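Local coordinates for protein NH(3)-dependent NAD(+) synthetase (Francisella tularensis subsp. holarctica LVS, PDB 3FIU) that belongs to the NAD synthase family of the HUP clan, has a parallel beta-sheet flanked by helices, and binds adenosine monophosphate, pyrophosphate and magnesium, at residues M206-T209 with Y210-D214; L227-I230 with N231-N235; G141-A145 with C146-M150. One frame throughout, in Å; residues are numbered along the deposited sequence.

In the fold
Two of the three contacts show how a helix start is secured by a capping box, the third how a helix holds itself along its length. Contact 3 comes first in the chain, where the loop after strand 137-139, an outermost strand of the parallel sheet, enters helix 145-150 beside the magnesium ion. Contact 1 follows at the start of helix 210-218, and contact 2 occupies the next helix, 224-235. The centres of contacts 1 and 2 lie about 10 Å apart. Contact 3 is centred about 13 Å from contact 1. The centres of contacts 2 and 3 are about 14 Å apart. M150 packs against M206, V208 and I230, which joins the metal-binding helix to the two later ones.

Contact 1 (M206-T209 with Y210-D214); sequences MGVT and YQEID
M206 lays its terminal methyl over one face of the Y210 ring, a Met-aromatic contact beside a capping box that starts helix 210-218. M206 CE stands 4.1 Å from the centroid of the Y210 ring, 19° off the normal and displaced toward the rim, as a CH-pi contact; the sulfur lies more obliquely. The bend at the last torsion of M206 (chi3 -60°) turns CE back toward the helix, where M206 CE also meets I213 CD1 at 3.6 Å. V208 CG1 touches I213 CD1 as well, the two side chains crossing at about a right angle, so this methyl is shared by two residues that precede the helix.

The capping box itself is reciprocal. T209, the N-cap, accepts through OG1 from the backbone N of E212 at 3.1 Å, while the carboxylate of E212 reaches back and its OE1 takes the T209 N-H at 3.0 Å in a nearly straight bond of 174°. Two bonds in opposite directions thus fix the threonine and satisfy the N-H groups of T209 and E212 at the helix start. The polar end of Y210 is held elsewhere, by D202, and K171 makes a cation-pi contact with its ring. The nearest atoms of the Y210 side chain and the bound pyrophosphate are about 5 Å apart. Beside the box, V208 CG2 rests against E212 OE1 at 3.5 Å.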
# COMPACT_ATOMS: atom_id res chain seq x y z
N MET A 206 7.72 -20.08 -9.24
CA MET A 206 7.01 -20.75 -8.17
C MET A 206 7.44 -22.22 -8.00
O MET A 206 7.29 -22.76 -6.92
CB MET A 206 5.51 -20.68 -8.38
CG MET A 206 4.94 -19.25 -8.38
SD MET A 206 3.20 -19.23 -8.74
CE MET A 206 3.09 -19.98 -10.35
N GLY A 207 7.96 -22.84 -9.07
CA GLY A 207 8.26 -24.29 -9.09
C GLY A 207 7.02 -25.18 -9.21
O GLY A 207 7.05 -26.37 -8.89
N VAL A 208 5.94 -24.60 -9.69
CA VAL A 208 4.63 -25.26 -9.72
C VAL A 208 3.83 -24.60 -10.81
O VAL A 208 3.96 -23.40 -11.03
CB VAL A 208 3.94 -25.24 -8.32
CG1 VAL A 208 3.59 -23.81 -7.85
CG2 VAL A 208 2.70 -26.09 -8.31
N THR A 209 3.05 -25.39 -11.55
CA THR A 209 2.34 -24.87 -12.71
C THR A 209 1.02 -24.25 -12.28
O THR A 209 0.48 -24.56 -11.20
CB THR A 209 2.04 -25.98 -13.75
OG1 THR A 209 1.11 -26.91 -13.20
CG2 THR A 209 3.31 -26.69 -14.19
N TYR A 210 0.49 -23.37 -13.12
CA TYR A 210 -0.84 -22.83 -12.83
C TYR A 210 -1.90 -23.91 -12.82
O TYR A 210 -2.86 -23.81 -12.07
CB TYR A 210 -1.24 -21.68 -13.78
CG TYR A 210 -0.59 -20.36 -13.36
CD1 TYR A 210 0.50 -19.82 -14.08
CD2 TYR A 210 -1.05 -19.67 -12.22
CE1 TYR A 210 1.11 -18.61 -13.67
CE2 TYR A 210 -0.46 -18.47 -11.82
CZ TYR A 210 0.61 -17.95 -12.54
OH TYR A 210 1.16 -16.74 -12.12
N GLN A 211 -1.73 -24.95 -13.64
CA GLN A 211 -2.74 -26.01 -13.67
C GLN A 211 -2.78 -26.72 -12.31
O GLN A 211 -3.87 -27.01 -11.79
CB GLN A 211 -2.51 -27.02 -14.80
CG GLN A 211 -3.77 -27.89 -15.07
CD GLN A 211 -5.04 -27.04 -15.28
OE1 GLN A 211 -5.08 -26.16 -16.15
NE2 GLN A 211 -6.07 -27.29 -14.46
N GLU A 212 -1.60 -26.96 -11.74
CA GLU A 212 -1.47 -27.52 -10.40
C GLU A 212 -2.08 -26.62 -9.34
O GLU A 212 -2.87 -27.09 -8.52
CB GLU A 212 -0.01 -27.86 -10.08
CG GLU A 212 0.45 -29.13 -10.78
CD GLU A 212 1.96 -29.31 -10.80
OE1 GLU A 212 2.70 -28.33 -11.00
OE2 GLU A 212 2.40 -30.46 -10.62
N ILE A 213 -1.76 -25.32 -9.36
CA ILE A 213 -2.37 -24.43 -8.38
C ILE A 213 -3.90 -24.41 -8.55
O ILE A 213 -4.63 -24.46 -7.56
CB ILE A 213 -1.77 -22.97 -8.40
CG1 ILE A 213 -0.24 -22.98 -8.24
CG2 ILE A 213 -2.46 -22.08 -7.35
CD1 ILE A 213 0.43 -21.69 -8.73
N ASP A 214 -4.38 -24.36 -9.80
CA ASP A 214 -5.81 -24.28 -10.06
C ASP A 214 -6.50 -25.56 -9.52
O ASP A 214 -7.56 -25.49 -8.90
CB ASP A 214 -6.12 -24.20 -11.56
CG ASP A 214 -5.92 -22.80 -12.16
OD1 ASP A 214 -5.64 -21.82 -11.42
OD2 ASP A 214 -6.11 -22.68 -13.40

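Contact 2 (L227-I230 with N231-N235); sequences LERI and NFWHN
Residues 227-230 and 231-235 form one uninterrupted run of helix 224-235, tied across the junction by four i to i+4 backbone bonds. These run from N231 N to L227 O, F232 N to E228 O, W233 N to R229 O and H234 N to I230 O.

The main side-chain contact joins R229 and F232, one turn apart. They lie side by side and point the same way, the guanidinium and phenyl planes only 17° apart, and R229 NH2 comes within 3.4 Å of F232 CD1 by an oblique approach. Bends at chi2 and chi3 (-32° and -84°) fold the arginine along the helix to reach this place. E228 meets the guanidinium at its edge, forming a salt bridge in which R229 NH1 is 3.0 Å from E228 OE2. Next to it, W233 turns the edge of its indole to the backbone, with W233 CD1 3.2 Å from R229 O. On the inner side I230 packs against I213 and F216 of helix 210-218, and H234 ND1 bonds to Y149 O.

The guanidinium therefore has the E228 carboxylate at its edge and the F232 ring lying nearly parallel beside it. Both hydrogen bonds within the salt bridge are weak, the one to E228 OE1 long and the one to E228 OE2 bent, so charge attraction probably contributes more than directional bonding.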
# COMPACT_ATOMS: atom_id res chain seq x y z
N LEU A 227 2.55 -29.75 -4.33
CA LEU A 227 1.95 -29.36 -3.07
C LEU A 227 2.99 -28.75 -2.12
O LEU A 227 2.64 -27.92 -1.26
CB LEU A 227 1.26 -30.56 -2.44
CG LEU A 227 0.17 -30.29 -1.42
CD1 LEU A 227 -0.89 -29.36 -1.97
CD2 LEU A 227 -0.44 -31.65 -1.07
N GLU A 228 4.27 -29.16 -2.27
CA GLU A 228 5.34 -28.60 -1.45
C GLU A 228 5.58 -27.12 -1.83
O GLU A 228 5.80 -26.27 -0.95
CB GLU A 228 6.65 -29.41 -1.58
CG GLU A 228 7.76 -28.98 -0.60
CD GLU A 228 8.59 -27.81 -1.12
OE1 GLU A 228 8.86 -27.78 -2.34
OE2 GLU A 228 8.98 -26.94 -0.33
N ARG A 229 5.55 -26.83 -3.12
CA ARG A 229 5.72 -25.44 -3.57
C ARG A 229 4.52 -24.56 -3.20
O ARG A 229 4.70 -23.41 -2.78
CB ARG A 229 6.07 -25.33 -5.05
CG ARG A 229 7.43 -25.92 -5.47
CD ARG A 229 8.50 -25.81 -4.39
NE ARG A 229 9.18 -24.52 -4.37
CZ ARG A 229 9.77 -24.00 -3.30
NH1 ARG A 229 9.76 -24.64 -2.13
NH2 ARG A 229 10.36 -22.82 -3.38
N ILE A 230 3.30 -25.12 -3.32
CA ILE A 230 2.07 -24.38 -2.99
C ILE A 230 2.04 -23.93 -1.54
O ILE A 230 1.86 -22.74 -1.27
CB ILE A 230 0.75 -25.13 -3.38
CG1 ILE A 230 0.64 -25.25 -4.90
CG2 ILE A 230 -0.51 -24.45 -2.76
CD1 ILE A 230 -0.44 -26.22 -5.42
N ASN A 231 2.20 -24.88 -0.61
CA ASN A 231 2.23 -24.52 0.82
C ASN A 231 3.41 -23.62 1.17
O ASN A 231 3.26 -22.77 2.03
CB ASN A 231 2.30 -25.77 1.73
CG ASN A 231 1.03 -26.61 1.71
OD1 ASN A 231 -0.08 -26.12 2.04
ND2 ASN A 231 1.18 -27.90 1.40
N PHE A 232 4.58 -23.80 0.54
CA PHE A 232 5.73 -22.94 0.86
C PHE A 232 5.43 -21.44 0.60
O PHE A 232 5.61 -20.60 1.49
CB PHE A 232 7.00 -23.36 0.10
CG PHE A 232 8.12 -22.35 0.19
CD1 PHE A 232 8.41 -21.51 -0.88
CD2 PHE A 232 8.83 -22.19 1.38
CE1 PHE A 232 9.43 -20.56 -0.79
CE2 PHE A 232 9.86 -21.23 1.48
CZ PHE A 232 10.15 -20.42 0.39
N TRP A 233 4.96 -21.14 -0.61
CA TRP A 233 4.52 -19.79 -0.99
C TRP A 233 3.35 -19.26 -0.14
O TRP A 233 3.39 -18.12 0.35
CB TRP A 233 4.16 -19.77 -2.49
CG TRP A 233 5.37 -19.73 -3.38
CD1 TRP A 233 6.29 -20.73 -3.56
CD2 TRP A 233 5.79 -18.64 -4.21
NE1 TRP A 233 7.27 -20.32 -4.43
CE2 TRP A 233 6.99 -19.05 -4.86
CE3 TRP A 233 5.27 -17.37 -4.49
CZ2 TRP A 233 7.67 -18.22 -5.77
CZ3 TRP A 233 5.95 -16.55 -5.39
CH2 TRP A 233 7.14 -16.98 -6.02
N HIS A 234 2.31 -20.06 0.03
CA HIS A 234 1.14 -19.63 0.77
C HIS A 234 1.53 -19.32 2.21
O HIS A 234 1.05 -18.34 2.79
CB HIS A 234 0.06 -20.70 0.77
CG HIS A 234 -1.20 -20.31 1.48
ND1 HIS A 234 -2.09 -19.39 0.97
CD2 HIS A 234 -1.72 -20.72 2.66
CE1 HIS A 234 -3.11 -19.25 1.80
NE2 HIS A 234 -2.91 -20.05 2.84
N ASN A 235 2.40 -20.16 2.77
CA ASN A 235 2.76 -20.04 4.18
C ASN A 235 3.56 -18.80 4.52
O ASN A 235 3.38 -18.23 5.59
CB ASN A 235 3.53 -21.28 4.66
CG ASN A 235 2.61 -22.47 4.93
OD1 ASN A 235 1.37 -22.31 5.09
ND2 ASN A 235 3.20 -23.66 5.00

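Contact 3 (G141-A145 with C146-M150); sequences GTDNA and CEWYM. With MG (magnesium ion), chain E; AMP (adenosine monophosphate), chain G.
The magnesium site and the adenosine monophosphate pocket meet at a capping box formed by N144 and E147, where the loop after strand 137-139 of the parallel sheet turns into helix 145-150. N144 is the N-cap: its OD1 accepts from the E147 backbone N at 2.9 Å. In return E147 OE2 receives the N144 N-H at 3.0 Å, on the anti side and 19° out of the carboxylate plane. The asparagine side chain sits between its own backbone N and carbonyl carbon (chi1 58°), which turns the amide back over the first turn; amide and carboxylate then stack with planes 19° apart.

The carboxylate divides its work between its two oxygens. E147 OE1 binds the magnesium ion at 2.2 Å, alongside O1P of the nucleotide, water 1 and D41. E147 OE2 serves the cap and also accepts from that same metal-bound water 1 at 2.6 Å. Coordination to the metal and the capping bond together restrict rotation of the carboxylate. N144 acts in the second shell, its ND2 bonding to D41 OD1 and to water 2, so N144 probably helps position both D41 and E147.

T142 lies at the ribose side, with T142 OG1 2.5 Å from AMP O3' and also bonded to water 1. Away from the metal, D143 approaches the W148 ring at its edge: the carboxylate stands nearly perpendicular to the indole plane, and D143 OD1 is 3.9 Å from W148 CE3.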
# COMPACT_ATOMS: atom_id res chain seq x y z
N GLY A 141 -7.12 -3.58 -9.37
CA GLY A 141 -6.05 -4.54 -9.14
C GLY A 141 -6.33 -5.83 -9.91
O GLY A 141 -7.48 -6.21 -10.09
N THR A 142 -5.27 -6.49 -10.38
CA THR A 142 -5.44 -7.58 -11.36
C THR A 142 -5.21 -8.98 -10.77
O THR A 142 -5.25 -9.97 -11.51
CB THR A 142 -4.49 -7.42 -12.55
OG1 THR A 142 -3.15 -7.54 -12.08
CG2 THR A 142 -4.69 -6.04 -13.25
N ASP A 143 -4.94 -9.05 -9.46
CA ASP A 143 -4.69 -10.35 -8.75
C ASP A 143 -5.80 -11.37 -9.06
O ASP A 143 -6.99 -11.05 -8.94
CB ASP A 143 -4.60 -10.13 -7.24
CG ASP A 143 -3.62 -9.01 -6.87
OD1 ASP A 143 -2.50 -9.33 -6.43
OD2 ASP A 143 -3.96 -7.82 -7.05
N ASN A 144 -5.39 -12.57 -9.49
CA ASN A 144 -6.34 -13.66 -9.69
C ASN A 144 -6.24 -14.59 -8.46
O ASN A 144 -5.39 -14.34 -7.57
CB ASN A 144 -6.05 -14.42 -11.00
CG ASN A 144 -4.64 -14.99 -11.06
OD1 ASN A 144 -4.21 -15.67 -10.14
ND2 ASN A 144 -3.92 -14.70 -12.14
N ALA A 145 -7.08 -15.63 -8.38
CA ALA A 145 -7.09 -16.49 -7.17
C ALA A 145 -5.75 -17.19 -6.92
O ALA A 145 -5.39 -17.40 -5.74
CB ALA A 145 -8.23 -17.51 -7.20
N CYS A 146 -5.03 -17.52 -7.99
CA CYS A 146 -3.69 -18.15 -7.86
C CYS A 146 -2.65 -17.24 -7.23
O CYS A 146 -2.00 -17.60 -6.23
CB CYS A 146 -3.17 -18.65 -9.20
SG CYS A 146 -4.28 -19.81 -10.07
N GLU A 147 -2.47 -16.05 -7.82
CA GLU A 147 -1.57 -15.05 -7.25
C GLU A 147 -1.93 -14.72 -5.81
O GLU A 147 -1.05 -14.68 -4.94
CB GLU A 147 -1.56 -13.79 -8.11
CG GLU A 147 -1.26 -14.09 -9.54
CD GLU A 147 -1.51 -12.89 -10.47
OE1 GLU A 147 -0.63 -12.65 -11.29
OE2 GLU A 147 -2.54 -12.20 -10.35
N TRP A 148 -3.21 -14.51 -5.56
CA TRP A 148 -3.68 -14.24 -4.21
C TRP A 148 -3.25 -15.36 -3.21
O TRP A 148 -2.54 -15.11 -2.21
CB TRP A 148 -5.19 -13.97 -4.18
CG TRP A 148 -5.57 -13.15 -2.97
CD1 TRP A 148 -6.29 -13.57 -1.88
CD2 TRP A 148 -5.19 -11.79 -2.70
NE1 TRP A 148 -6.40 -12.54 -0.96
CE2 TRP A 148 -5.73 -11.44 -1.45
CE3 TRP A 148 -4.44 -10.83 -3.41
CZ2 TRP A 148 -5.57 -10.17 -0.88
CZ3 TRP A 148 -4.27 -9.55 -2.84
CH2 TRP A 148 -4.83 -9.24 -1.58
N TYR A 149 -3.64 -16.59 -3.51
CA TYR A 149 -3.29 -17.72 -2.65
C TYR A 149 -1.79 -17.92 -2.46
O TYR A 149 -1.32 -18.26 -1.35
CB TYR A 149 -3.93 -19.04 -3.15
CG TYR A 149 -3.87 -20.12 -2.10
CD1 TYR A 149 -4.87 -20.25 -1.14
CD2 TYR A 149 -2.78 -20.99 -2.03
CE1 TYR A 149 -4.80 -21.25 -0.14
CE2 TYR A 149 -2.70 -22.00 -1.05
CZ TYR A 149 -3.70 -22.10 -0.10
OH TYR A 149 -3.60 -23.09 0.86
N MET A 150 -1.02 -17.74 -3.52
CA MET A 150 0.41 -17.96 -3.46
C MET A 150 1.13 -16.74 -2.84
O MET A 150 2.35 -16.77 -2.62
CB MET A 150 0.96 -18.26 -4.85
CG MET A 150 0.34 -19.50 -5.51
SD MET A 150 1.02 -20.97 -4.71
CE MET A 150 2.63 -21.07 -5.50
MG MG E . -0.65 -11.22 -12.96
P AMP G . 2.39 -9.68 -12.58
O1P AMP G . 1.23 -10.51 -12.05
O2P AMP G . 3.47 -9.44 -11.51
O3P AMP G . 2.96 -10.01 -13.91
O5' AMP G . 1.82 -8.16 -12.72
C5' AMP G . 0.95 -7.64 -11.69
C4' AMP G . 0.31 -6.36 -12.22
O4' AMP G . 1.24 -5.27 -12.17
C3' AMP G . -0.08 -6.44 -13.68
O3' AMP G . -1.33 -7.11 -13.79
C2' AMP G . -0.19 -4.96 -14.05
O2' AMP G . -1.47 -4.41 -13.67
C1' AMP G . 0.93 -4.33 -13.21
N9 AMP G . 2.14 -4.20 -14.05
C8 AMP G . 3.22 -5.04 -14.08
N7 AMP G . 4.14 -4.62 -14.99
C5 AMP G . 3.63 -3.51 -15.57
C6 AMP G . 4.09 -2.55 -16.59
N6 AMP G . 5.27 -2.75 -17.23
N1 AMP G . 3.27 -1.53 -16.87
C2 AMP G . 2.07 -1.33 -16.27
N3 AMP G . 1.57 -2.15 -15.30
C4 AMP G . 2.33 -3.23 -14.94
O HOH W 1 -1.90 -9.97 -11.58
O HOH W 2 -1.02 -15.11 -12.46